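Local coordinates for protein Lys-gingipain catalytic subunit (Porphyromonas gingivalis, PDB 6I9A) that cleaves proteins after lysine residues, as the catalytic subunit of a secreted, calcium-binding cysteine protease that may act as a virulence factor in periodontal disease, at residues 103-108 with 118-123; 110-115 with 335-340; 281-286 with 355-360. All blocks are in the same frame, centred on the assembly; numbering follows the deposited sequence.

Interaction 1: residues 103-108 with 118-123; sequences LYYSAV and TFRMSA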
loop_
_atom_site.group_PDB
_atom_site.type_symbol
_atom_site.label_atom_id
_atom_site.label_comp_id
_atom_site.label_asym_id
_atom_site.label_seq_id
_atom_site.Cartn_x
_atom_site.Cartn_y
_atom_site.Cartn_z
ATOM N N LEU A 103 -13.256 -7.182 0.174
ATOM C CA LEU A 103 -13.970 -5.925 0.418
ATOM C C LEU A 103 -14.880 -5.995 1.625
ATOM O O LEU A 103 -14.985 -4.986 2.367
ATOM C CB LEU A 103 -14.831 -5.579 -0.819
ATOM C CG LEU A 103 -15.654 -4.277 -0.673
ATOM C CD1 LEU A 103 -14.795 -3.044 -0.465
ATOM C CD2 LEU A 103 -16.561 -4.087 -1.871
ATOM N N TYR A 104 -15.586 -7.123 1.802
ATOM C CA TYR A 104 -16.633 -7.139 2.836
ATOM C C TYR A 104 -16.078 -7.302 4.256
ATOM O O TYR A 104 -16.824 -7.066 5.203
ATOM C CB TYR A 104 -17.687 -8.166 2.468
ATOM C CG TYR A 104 -18.361 -7.688 1.194
ATOM C CD1 TYR A 104 -18.137 -8.337 -0.022
ATOM C CD2 TYR A 104 -19.117 -6.519 1.186
ATOM C CE1 TYR A 104 -18.670 -7.850 -1.217
ATOM C CE2 TYR A 104 -19.652 -6.017 0.007
ATOM C CZ TYR A 104 -19.430 -6.688 -1.193
ATOM O OH TYR A 104 -19.905 -6.156 -2.368
ATOM N N TYR A 105 -14.790 -7.558 4.403
ATOM C CA TYR A 105 -14.190 -7.403 5.736
ATOM C C TYR A 105 -14.078 -5.918 6.094
ATOM O O TYR A 105 -14.247 -5.548 7.259
ATOM C CB TYR A 105 -12.781 -8.012 5.782
ATOM C CG TYR A 105 -12.771 -9.527 5.620
ATOM C CD1 TYR A 105 -13.556 -10.347 6.437
ATOM C CD2 TYR A 105 -11.978 -10.135 4.648
ATOM C CE1 TYR A 105 -13.553 -11.738 6.274
ATOM C CE2 TYR A 105 -11.969 -11.519 4.472
ATOM C CZ TYR A 105 -12.757 -12.320 5.294
ATOM O OH TYR A 105 -12.777 -13.683 5.119
ATOM N N SER A 106 -13.789 -5.074 5.090
ATOM C CA SER A 106 -13.533 -3.620 5.230
ATOM C C SER A 106 -14.795 -2.773 5.145
ATOM O O SER A 106 -14.805 -1.664 5.694
ATOM C CB SER A 106 -12.532 -3.152 4.159
ATOM O OG SER A 106 -13.039 -3.030 2.839
ATOM N N ALA A 107 -15.818 -3.241 4.472
ATOM C CA ALA A 107 -17.039 -2.488 4.207
ATOM C C ALA A 107 -17.985 -2.807 5.322
ATOM O O ALA A 107 -18.616 -3.861 5.330
ATOM C CB ALA A 107 -17.596 -2.870 2.827
ATOM N N VAL A 108 -18.064 -1.896 6.286
ATOM C CA VAL A 108 -18.798 -2.184 7.532
ATOM C C VAL A 108 -20.244 -1.684 7.481
ATOM O O VAL A 108 -21.174 -2.423 7.844
ATOM C CB VAL A 108 -18.056 -1.606 8.745
ATOM C CG1 VAL A 108 -18.794 -1.922 10.044
ATOM C CG2 VAL A 108 -16.624 -2.116 8.813
ATOM N N THR A 118 -7.471 -1.842 3.681
ATOM C CA THR A 118 -7.267 -3.254 3.879
ATOM C C THR A 118 -6.232 -3.798 2.954
ATOM O O THR A 118 -6.235 -3.508 1.743
ATOM C CB THR A 118 -8.628 -3.957 3.663
ATOM O OG1 THR A 118 -9.551 -3.407 4.629
ATOM C CG2 THR A 118 -8.571 -5.451 3.859
ATOM N N PHE A 119 -5.370 -4.661 3.477
ATOM C CA PHE A 119 -4.369 -5.346 2.666
ATOM C C PHE A 119 -4.209 -6.732 3.218
ATOM O O PHE A 119 -4.520 -6.998 4.384
ATOM C CB PHE A 119 -3.044 -4.575 2.610
ATOM C CG PHE A 119 -2.427 -4.316 3.977
ATOM C CD1 PHE A 119 -1.552 -5.238 4.544
ATOM C CD2 PHE A 119 -2.663 -3.108 4.655
ATOM C CE1 PHE A 119 -0.928 -4.969 5.748
ATOM C CE2 PHE A 119 -2.061 -2.877 5.882
ATOM C CZ PHE A 119 -1.188 -3.792 6.408
ATOM N N ARG A 120 -3.660 -7.620 2.390
ATOM C CA ARG A 120 -3.486 -9.013 2.752
ATOM C C ARG A 120 -2.049 -9.442 2.561
ATOM O O ARG A 120 -1.524 -9.421 1.444
ATOM C CB ARG A 120 -4.449 -9.921 1.958
ATOM C CG ARG A 120 -4.236 -11.418 2.198
ATOM C CD ARG A 120 -5.138 -12.261 1.326
ATOM N NE ARG A 120 -6.547 -12.190 1.707
ATOM C CZ ARG A 120 -7.207 -13.196 2.285
ATOM N NH1 ARG A 120 -6.544 -14.276 2.750
ATOM N NH2 ARG A 120 -8.512 -13.122 2.440
ATOM N N MET A 121 -1.390 -9.826 3.666
ATOM C CA MET A 121 -0.070 -10.422 3.666
ATOM C C MET A 121 -0.312 -11.901 3.452
ATOM O O MET A 121 -0.440 -12.671 4.413
ATOM C CB MET A 121 0.630 -10.128 5.001
ATOM C CG MET A 121 0.690 -8.633 5.336
ATOM S SD MET A 121 2.085 -7.811 4.553
ATOM C CE MET A 121 3.226 -8.196 5.728
ATOM N N SER A 122 -0.474 -12.315 2.197
ATOM C CA SER A 122 -0.821 -13.709 1.893
ATOM C C SER A 122 0.426 -14.577 1.855
ATOM O O SER A 122 1.335 -14.340 1.030
ATOM C CB SER A 122 -1.551 -13.794 0.551
ATOM O OG SER A 122 -1.807 -15.178 0.356
ATOM N N ALA A 123 0.459 -15.589 2.718
ATOM C CA ALA A 123 1.588 -16.500 2.821
ATOM C C ALA A 123 1.058 -17.892 3.039
ATOM O O ALA A 123 0.024 -18.051 3.695
ATOM C CB ALA A 123 2.475 -16.090 3.995
#
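Ser106 CB lies against the hydroxyl of Thr118, only 3.0 Å from its OG1, and this is the nearest approach between 103-108 and 118-123. OG of Ser106 turns back into its own turn and hydrogen-bonds Leu103 O at 2.8 Å, tilted 23° from the carbonyl plane. The same carbonyl also accepts from Ala107 N, so two bonds grip it. The torsion of Ser106 (chi1 75°) sets OG between the backbone N and the carbonyl carbon and leaves CB as the atom facing the strand. Strand 117-121 lies at the edge of the four-stranded parallel sheet in the first part of this α/β protease domain of peptidase family C25, where its backbone meets strand 357-361, and the short helix 103-106 packs beside it. Two residues further along the strand, Arg120 reaches out in the same direction: extended through CD, then bent at chi3 (-70°), it brings its guanidinium close to Tyr105. NH2 meets the ring at its edge, near the ring plane, 4.3 Å from CE2, an edge contact with no stacking. Asp102 forms a salt bridge with NH2, while NH1 is held by the carbonyls of Gly84 and Ile89. Tyr105 also touches Leu80 and Leu82 of strand 79-83 and Ile59 of helix 56-72, and its OH hydrogen-bonds Gly91 N.

Interaction 2: residues 110-115 with 335-340; sequences GDYFPE and AATHAG. With CA (calcium ion), chain G.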
loop_
_atom_site.group_PDB
_atom_site.type_symbol
_atom_site.label_atom_id
_atom_site.label_comp_id
_atom_site.label_asym_id
_atom_site.label_seq_id
_atom_site.Cartn_x
_atom_site.Cartn_y
_atom_site.Cartn_z
ATOM N N GLY A 110 -23.530 0.119 5.128
ATOM C CA GLY A 110 -24.246 -0.471 4.011
ATOM C C GLY A 110 -23.721 -0.327 2.600
ATOM O O GLY A 110 -24.215 -1.004 1.697
ATOM N N ASP A 111 -22.810 0.623 2.395
ATOM C CA ASP A 111 -22.406 0.883 1.021
ATOM C C ASP A 111 -21.196 0.010 0.632
ATOM O O ASP A 111 -20.791 -0.902 1.374
ATOM C CB ASP A 111 -22.181 2.381 0.845
ATOM C CG ASP A 111 -20.983 2.933 1.545
ATOM O OD1 ASP A 111 -20.117 2.107 2.031
ATOM O OD2 ASP A 111 -20.847 4.165 1.612
ATOM N N TYR A 112 -20.620 0.293 -0.549
ATOM C CA TYR A 112 -19.490 -0.538 -0.990
ATOM C C TYR A 112 -18.122 0.126 -0.784
ATOM O O TYR A 112 -17.085 -0.389 -1.241
ATOM C CB TYR A 112 -19.649 -1.033 -2.434
ATOM C CG TYR A 112 -19.929 0.051 -3.456
ATOM C CD1 TYR A 112 -19.001 1.068 -3.700
ATOM C CD2 TYR A 112 -21.129 0.082 -4.155
ATOM C CE1 TYR A 112 -19.256 2.080 -4.627
ATOM C CE2 TYR A 112 -21.383 1.069 -5.097
ATOM C CZ TYR A 112 -20.442 2.075 -5.323
ATOM O OH TYR A 112 -20.672 3.079 -6.241
ATOM N N PHE A 113 -18.105 1.274 -0.091
ATOM C CA PHE A 113 -16.861 1.935 0.226
ATOM C C PHE A 113 -16.270 1.396 1.520
ATOM O O PHE A 113 -16.977 1.380 2.548
ATOM C CB PHE A 113 -17.028 3.434 0.373
ATOM C CG PHE A 113 -17.384 4.149 -0.899
ATOM C CD1 PHE A 113 -16.398 4.551 -1.785
ATOM C CD2 PHE A 113 -18.713 4.377 -1.233
ATOM C CE1 PHE A 113 -16.731 5.242 -2.965
ATOM C CE2 PHE A 113 -19.043 5.059 -2.412
ATOM C CZ PHE A 113 -18.044 5.479 -3.274
ATOM N N PRO A 114 -15.023 0.975 1.525
ATOM C CA PRO A 114 -14.413 0.503 2.778
ATOM C C PRO A 114 -14.374 1.545 3.871
ATOM O O PRO A 114 -14.213 2.753 3.600
ATOM C CB PRO A 114 -12.962 0.170 2.373
ATOM C CG PRO A 114 -13.053 -0.089 0.887
ATOM C CD PRO A 114 -14.083 0.896 0.389
ATOM N N GLU A 115 -14.421 1.069 5.123
ATOM C CA GLU A 115 -14.185 1.897 6.327
ATOM C C GLU A 115 -12.734 1.928 6.725
ATOM O O GLU A 115 -12.376 2.800 7.521
ATOM C CB GLU A 115 -15.032 1.343 7.498
ATOM C CG GLU A 115 -16.406 2.025 7.592
ATOM C CD GLU A 115 -17.200 1.955 6.307
ATOM O OE1 GLU A 115 -17.249 2.989 5.600
ATOM O OE2 GLU A 115 -17.757 0.879 5.982
ATOM N N ALA A 335 -11.479 7.412 -8.876
ATOM C CA ALA A 335 -11.578 7.950 -10.235
ATOM C C ALA A 335 -12.548 7.108 -11.076
ATOM O O ALA A 335 -13.342 7.684 -11.847
ATOM C CB ALA A 335 -10.186 7.969 -10.872
ATOM N N ALA A 336 -12.486 5.771 -10.961
ATOM C CA ALA A 336 -13.418 4.950 -11.715
ATOM C C ALA A 336 -14.861 5.238 -11.261
ATOM O O ALA A 336 -15.801 5.171 -12.066
ATOM C CB ALA A 336 -13.077 3.483 -11.506
ATOM N N THR A 337 -15.046 5.545 -9.949
ATOM C CA THR A 337 -16.374 5.846 -9.441
ATOM C C THR A 337 -16.814 7.204 -9.966
ATOM O O THR A 337 -17.986 7.374 -10.400
ATOM C CB THR A 337 -16.332 5.845 -7.894
ATOM O OG1 THR A 337 -15.850 4.561 -7.443
ATOM C CG2 THR A 337 -17.715 6.026 -7.306
ATOM N N HIS A 338 -15.942 8.206 -9.909
ATOM C CA HIS A 338 -16.274 9.540 -10.371
ATOM C C HIS A 338 -16.668 9.518 -11.835
ATOM O O HIS A 338 -17.606 10.231 -12.248
ATOM C CB HIS A 338 -15.069 10.493 -10.144
ATOM C CG HIS A 338 -15.370 11.910 -10.404
ATOM N ND1 HIS A 338 -16.318 12.579 -9.671
ATOM C CD2 HIS A 338 -14.801 12.759 -11.287
ATOM C CE1 HIS A 338 -16.292 13.833 -10.115
ATOM N NE2 HIS A 338 -15.377 13.977 -11.090
ATOM N N ALA A 339 -15.979 8.716 -12.666
ATOM C CA ALA A 339 -16.306 8.604 -14.092
ATOM C C ALA A 339 -17.772 8.231 -14.283
ATOM O O ALA A 339 -18.474 8.803 -15.113
ATOM C CB ALA A 339 -15.376 7.578 -14.729
ATOM N N GLY A 340 -18.251 7.255 -13.482
ATOM C CA GLY A 340 -19.667 6.882 -13.549
ATOM C C GLY A 340 -20.566 8.033 -13.112
ATOM O O GLY A 340 -21.608 8.309 -13.719
HETATM CA CA CA G . -18.725 1.947 3.928
HETATM O O HOH W 1 -18.764 4.260 3.335
HETATM O O HOH W 2 -19.517 -0.336 3.701
#
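A small apolar contact sets the ring of Phe113 and the hydroxyl end of Tyr112, on a calcium-binding loop, against the methyl of Thr337 on helix 325-342. The loop links helix 103-106 to strand 117-121 and is shaped by an Asx turn: Phe113 N donates to Asp111 OD1 at 3.0 Å, approaching from well above the carboxylate plane. Phe113 supplies the nearest atom, its CZ lying 4.1 Å from Thr337 CG2, and the two side chains come from opposite directions. Tyr112 adds its hydroxyl end beside the same methyl. Within the loop the two rings also touch, with Tyr112 CE1 over one face of the Phe113 ring, toward the rim, while Asp111 CG lies at that ring's edge, in its plane. Thr337 places CG2 anti to the backbone N (chi1 -57° for OG1), which presents the methyl to the rings; its hydroxyl hydrogen-bonds Asn333 O of the same helix and Trp354 NE1. Trp354 in turn meets the Phe113 ring edge-to-face, and His6 stacks on Phe113, so the ring is embedded among several aromatic groups.

The same loop wraps the calcium ion. Asp111 OD1 binds it at 2.4 Å, Phe113 through its carbonyl O at 2.3 Å, and Glu115 in bidentate fashion through OE1 and OE2; Asp109 OD1 and two waters complete seven ligand atoms. Phe113 thus faces two ways, carbonyl to the metal and ring to the helix. Asp111 also positions both waters: water 1 donates to its carboxylate OD2, and water 2 donates to its backbone O at 2.7 Å.

Interaction 3: residues 281-286 with 355-360; sequences PNSYWG and EAYHVL. With H8E (benzyl-N-[(2S)-1-[[(3S)-7-amino-1-(benzylamino)-1,2-dioxoheptan-3-yl]amino]-5-(2-methyl-2-phenylhydrazinyl)-1,5-dioxopentan-2-yl]carbamate), chain I.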
loop_
_atom_site.group_PDB
_atom_site.type_symbol
_atom_site.label_atom_id
_atom_site.label_comp_id
_atom_site.label_asym_id
_atom_site.label_seq_id
_atom_site.Cartn_x
_atom_site.Cartn_y
_atom_site.Cartn_z
ATOM N N PRO A 281 -10.796 -10.266 -10.206
ATOM C CA PRO A 281 -11.519 -10.665 -11.432
ATOM C C PRO A 281 -10.866 -9.976 -12.635
ATOM O O PRO A 281 -9.799 -9.322 -12.549
ATOM C CB PRO A 281 -12.901 -10.109 -11.184
ATOM C CG PRO A 281 -12.609 -8.748 -10.538
ATOM C CD PRO A 281 -11.479 -9.118 -9.562
ATOM N N ASN A 282 -11.522 -10.044 -13.782
ATOM C CA ASN A 282 -11.073 -9.264 -14.934
ATOM C C ASN A 282 -11.091 -7.790 -14.610
ATOM O O ASN A 282 -11.975 -7.325 -13.866
ATOM C CB ASN A 282 -12.027 -9.513 -16.125
ATOM C CG ASN A 282 -11.966 -10.940 -16.623
ATOM O OD1 ASN A 282 -11.060 -11.700 -16.305
ATOM N ND2 ASN A 282 -12.932 -11.322 -17.464
ATOM N N SER A 283 -10.165 -7.036 -15.163
ATOM C CA SER A 283 -10.260 -5.580 -15.122
ATOM C C SER A 283 -10.696 -5.107 -16.501
ATOM O O SER A 283 -10.752 -5.926 -17.433
ATOM C CB SER A 283 -8.977 -4.895 -14.634
ATOM O OG SER A 283 -7.983 -4.931 -15.647
ATOM N N TYR A 284 -11.027 -3.818 -16.633
ATOM C CA TYR A 284 -11.579 -3.328 -17.892
ATOM C C TYR A 284 -10.817 -2.144 -18.382
ATOM O O TYR A 284 -10.321 -1.316 -17.610
ATOM C CB TYR A 284 -13.075 -2.950 -17.705
ATOM C CG TYR A 284 -13.930 -4.186 -17.605
ATOM C CD1 TYR A 284 -14.010 -4.923 -16.420
ATOM C CD2 TYR A 284 -14.604 -4.672 -18.724
ATOM C CE1 TYR A 284 -14.699 -6.128 -16.377
ATOM C CE2 TYR A 284 -15.305 -5.871 -18.688
ATOM C CZ TYR A 284 -15.377 -6.572 -17.511
ATOM O OH TYR A 284 -16.135 -7.722 -17.536
ATOM N N TRP A 285 -10.731 -2.035 -19.720
ATOM C CA TRP A 285 -9.931 -0.953 -20.296
ATOM C C TRP A 285 -10.414 0.418 -19.882
ATOM O O TRP A 285 -9.587 1.301 -19.617
ATOM C CB TRP A 285 -9.929 -1.093 -21.827
ATOM C CG TRP A 285 -8.999 -2.159 -22.334
ATOM C CD1 TRP A 285 -9.336 -3.418 -22.731
ATOM C CD2 TRP A 285 -7.557 -2.080 -22.431
ATOM N NE1 TRP A 285 -8.205 -4.123 -23.107
ATOM C CE2 TRP A 285 -7.110 -3.329 -22.929
ATOM C CE3 TRP A 285 -6.612 -1.072 -22.163
ATOM C CZ2 TRP A 285 -5.772 -3.596 -23.177
ATOM C CZ3 TRP A 285 -5.272 -1.334 -22.426
ATOM C CH2 TRP A 285 -4.870 -2.591 -22.911
ATOM N N GLY A 286 -11.730 0.672 -19.906
ATOM C CA GLY A 286 -12.201 2.020 -19.582
ATOM C C GLY A 286 -11.968 2.417 -18.144
ATOM O O GLY A 286 -11.291 3.396 -17.844
ATOM N N GLU A 355 -14.856 -4.166 -5.327
ATOM C CA GLU A 355 -14.680 -5.587 -5.042
ATOM C C GLU A 355 -13.426 -6.182 -5.713
ATOM O O GLU A 355 -12.928 -7.224 -5.267
ATOM C CB GLU A 355 -15.882 -6.383 -5.557
ATOM C CG GLU A 355 -17.172 -6.229 -4.760
ATOM C CD GLU A 355 -18.298 -7.095 -5.278
ATOM O OE1 GLU A 355 -18.246 -7.554 -6.445
ATOM O OE2 GLU A 355 -19.236 -7.343 -4.492
ATOM N N ALA A 356 -13.000 -5.602 -6.836
ATOM C CA ALA A 356 -11.981 -6.210 -7.681
ATOM C C ALA A 356 -10.541 -5.997 -7.196
ATOM O O ALA A 356 -9.753 -6.933 -7.126
ATOM C CB ALA A 356 -12.096 -5.649 -9.105
ATOM N N TYR A 357 -10.181 -4.721 -6.956
ATOM C CA TYR A 357 -8.781 -4.382 -6.672
ATOM C C TYR A 357 -8.396 -4.709 -5.254
ATOM O O TYR A 357 -9.187 -4.501 -4.296
ATOM C CB TYR A 357 -8.502 -2.935 -7.048
ATOM C CG TYR A 357 -8.038 -2.796 -8.494
ATOM C CD1 TYR A 357 -8.953 -2.662 -9.546
ATOM C CD2 TYR A 357 -6.689 -2.881 -8.821
ATOM C CE1 TYR A 357 -8.518 -2.585 -10.867
ATOM C CE2 TYR A 357 -6.258 -2.778 -10.137
ATOM C CZ TYR A 357 -7.173 -2.617 -11.153
ATOM O OH TYR A 357 -6.682 -2.495 -12.433
ATOM N N HIS A 358 -7.186 -5.231 -5.099
ATOM C CA HIS A 358 -6.647 -5.593 -3.790
ATOM C C HIS A 358 -5.216 -5.177 -3.676
ATOM O O HIS A 358 -4.491 -5.119 -4.670
ATOM C CB HIS A 358 -6.703 -7.136 -3.634
ATOM C CG HIS A 358 -8.100 -7.665 -3.442
ATOM N ND1 HIS A 358 -8.974 -7.793 -4.489
ATOM C CD2 HIS A 358 -8.744 -8.023 -2.297
ATOM C CE1 HIS A 358 -10.126 -8.232 -3.960
ATOM N NE2 HIS A 358 -10.031 -8.378 -2.638
ATOM N N VAL A 359 -4.796 -5.009 -2.401
ATOM C CA VAL A 359 -3.393 -4.945 -2.050
ATOM C C VAL A 359 -2.985 -6.314 -1.474
ATOM O O VAL A 359 -3.597 -6.786 -0.497
ATOM C CB VAL A 359 -3.082 -3.846 -1.020
ATOM C CG1 VAL A 359 -1.577 -3.885 -0.662
ATOM C CG2 VAL A 359 -3.453 -2.440 -1.543
ATOM N N LEU A 360 -1.923 -6.886 -2.043
ATOM C CA LEU A 360 -1.210 -8.056 -1.496
ATOM C C LEU A 360 0.159 -7.543 -1.033
ATOM O O LEU A 360 0.768 -6.671 -1.669
ATOM C CB LEU A 360 -1.071 -9.165 -2.539
ATOM C CG LEU A 360 -2.421 -9.825 -2.870
ATOM C CD1 LEU A 360 -2.389 -10.527 -4.230
ATOM C CD2 LEU A 360 -2.794 -10.832 -1.766
HETATM C CAQ H8E I . -5.209 -13.803 -20.425
HETATM C CAK H8E I . -4.015 -14.385 -20.899
HETATM C CAH H8E I . -3.442 -13.930 -22.088
HETATM C CAL H8E I . -4.037 -12.918 -22.835
HETATM C CAR H8E I . -5.220 -12.379 -22.353
HETATM C CBO H8E I . -5.803 -12.761 -21.153
HETATM C CBA H8E I . -7.031 -12.176 -20.780
HETATM N NBE H8E I . -6.869 -10.923 -20.024
HETATM C CBL H8E I . -7.757 -9.893 -20.102
HETATM O OAE H8E I . -8.697 -9.909 -20.907
HETATM C CBN H8E I . -7.513 -8.725 -19.152
HETATM O OAG H8E I . -6.328 -8.677 -18.700
HETATM C CBS H8E I . -8.078 -7.387 -19.724
HETATM C CBB H8E I . -7.451 -6.144 -19.081
HETATM C CAY H8E I . -7.919 -4.838 -19.728
HETATM C CAX H8E I . -7.528 -3.568 -18.965
HETATM C CAW H8E I . -6.040 -3.263 -19.074
HETATM N NAB H8E I . -5.745 -1.997 -18.338
HETATM N NBG H8E I . -9.542 -7.300 -19.655
HETATM C C H8E I . -10.372 -7.153 -20.687
HETATM O O H8E I . -10.048 -7.118 -21.867
HETATM C CA H8E I . -11.838 -7.222 -20.279
HETATM N N H8E I . -12.718 -6.564 -21.241
HETATM C CBK H8E I . -12.717 -5.221 -21.429
HETATM O OAD H8E I . -11.861 -4.524 -20.865
HETATM O OBI H8E I . -13.626 -4.774 -22.210
HETATM C CBD H8E I . -13.643 -3.339 -22.545
HETATM C CBP H8E I . -14.585 -3.062 -23.629
HETATM C CAS H8E I . -15.870 -2.575 -23.386
HETATM C CAM H8E I . -16.799 -2.278 -24.429
HETATM C CAI H8E I . -16.369 -2.578 -25.734
HETATM C CAN H8E I . -15.116 -3.125 -25.965
HETATM C CAT H8E I . -14.218 -3.369 -24.940
HETATM C CB H8E I . -12.261 -8.694 -20.143
HETATM C CG H8E I . -12.095 -9.503 -21.456
HETATM C CD H8E I . -12.156 -10.979 -21.194
HETATM O OE1 H8E I . -13.241 -11.554 -21.102
HETATM N NE2 H8E I . -10.940 -11.527 -21.010
HETATM N NBT H8E I . -10.769 -12.856 -20.593
HETATM C CAA H8E I . -10.073 -12.951 -19.282
HETATM C CBQ H8E I . -10.531 -13.785 -21.652
HETATM C CAU H8E I . -9.817 -14.976 -21.448
HETATM C CAO H8E I . -9.653 -15.886 -22.488
HETATM C CAJ H8E I . -10.187 -15.615 -23.742
HETATM C CAP H8E I . -10.859 -14.423 -23.973
HETATM C CAV H8E I . -11.050 -13.519 -22.926
#
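Pro281 presses its ring onto Ala356 at the end of helix 350-356, with CG 3.5 Å from Ala356 CB and CD equally close to Ala356 CA, tighter than usual carbon contacts. Two residues on, Ser283 CB sits beside the hydroxyl of Tyr357, 4.0 Å from OH and oblique to the ring. Segment 281-286 also binds the inhibitor. Ser283 O accepts from the inhibitor NBG at 2.9 Å, and Trp285 N donates to the carbamate oxygen OAD at 3.0 Å and 154°, so the two backbone bonds flank the ligand residue that contains CA. The lysine-like side chain of the inhibitor runs across one face of the Trp285 indole, with CAY 3.4 Å above the plane and offset toward the rim; CAW and the amino nitrogen NAB pass on beyond it over the six-membered ring. This placement is consistent with an S1 pocket selective for lysine. Tyr284 turns a ring face toward the ligand CA, and Asn282 OD1 touches the N-methyl carbon CAA at 3.4 Å.

Behind this first shell, Asp288 ties the two segments together, its OD2 bonded to Ser283 OG and its OD1 to Tyr357 OH; OD2 also hydrogen-bonds the inhibitor. The tyrosines of helix 350-356 secure the backbone, Tyr352 OH at Asn282 O and Tyr353 OH at Tyr284 N. Where that helix gives way to strand 357-361, His358 ND1 donates back to Ala356 O at 2.9 Å. The strand then runs antiparallel to 273-279 at the edge of the six-stranded mixed sheet, next to strand 117-121, while helix 325-342 packs on Tyr357 through Met329.

In the fold
Interactions 1 and 2 interleave along the chain, the calcium loop 110-115 lying between the two segments of interaction 1: Glu115 OE2, a metal ligand, accepts from Val108 N at 2.8 Å, and Glu115 N hydrogen-bonds Ser106 O at 2.8 Å. Toward interaction 3, Arg120 N to Val359 O at 3.0 Å joins strands of the two sheets, and Tyr104 OH to Glu355 OE2 at 2.5 Å joins helix 103-106 to helix 350-356. Interactions 2 and 3 have centres about 13 Å apart without touching; their second segments lie on or at the end of successive helices, 325-342 and 350-356. Interaction 3 alone reaches the inhibitor; the side chain of Ser283 is about 5 Å from that of the nucleophile, Cys249.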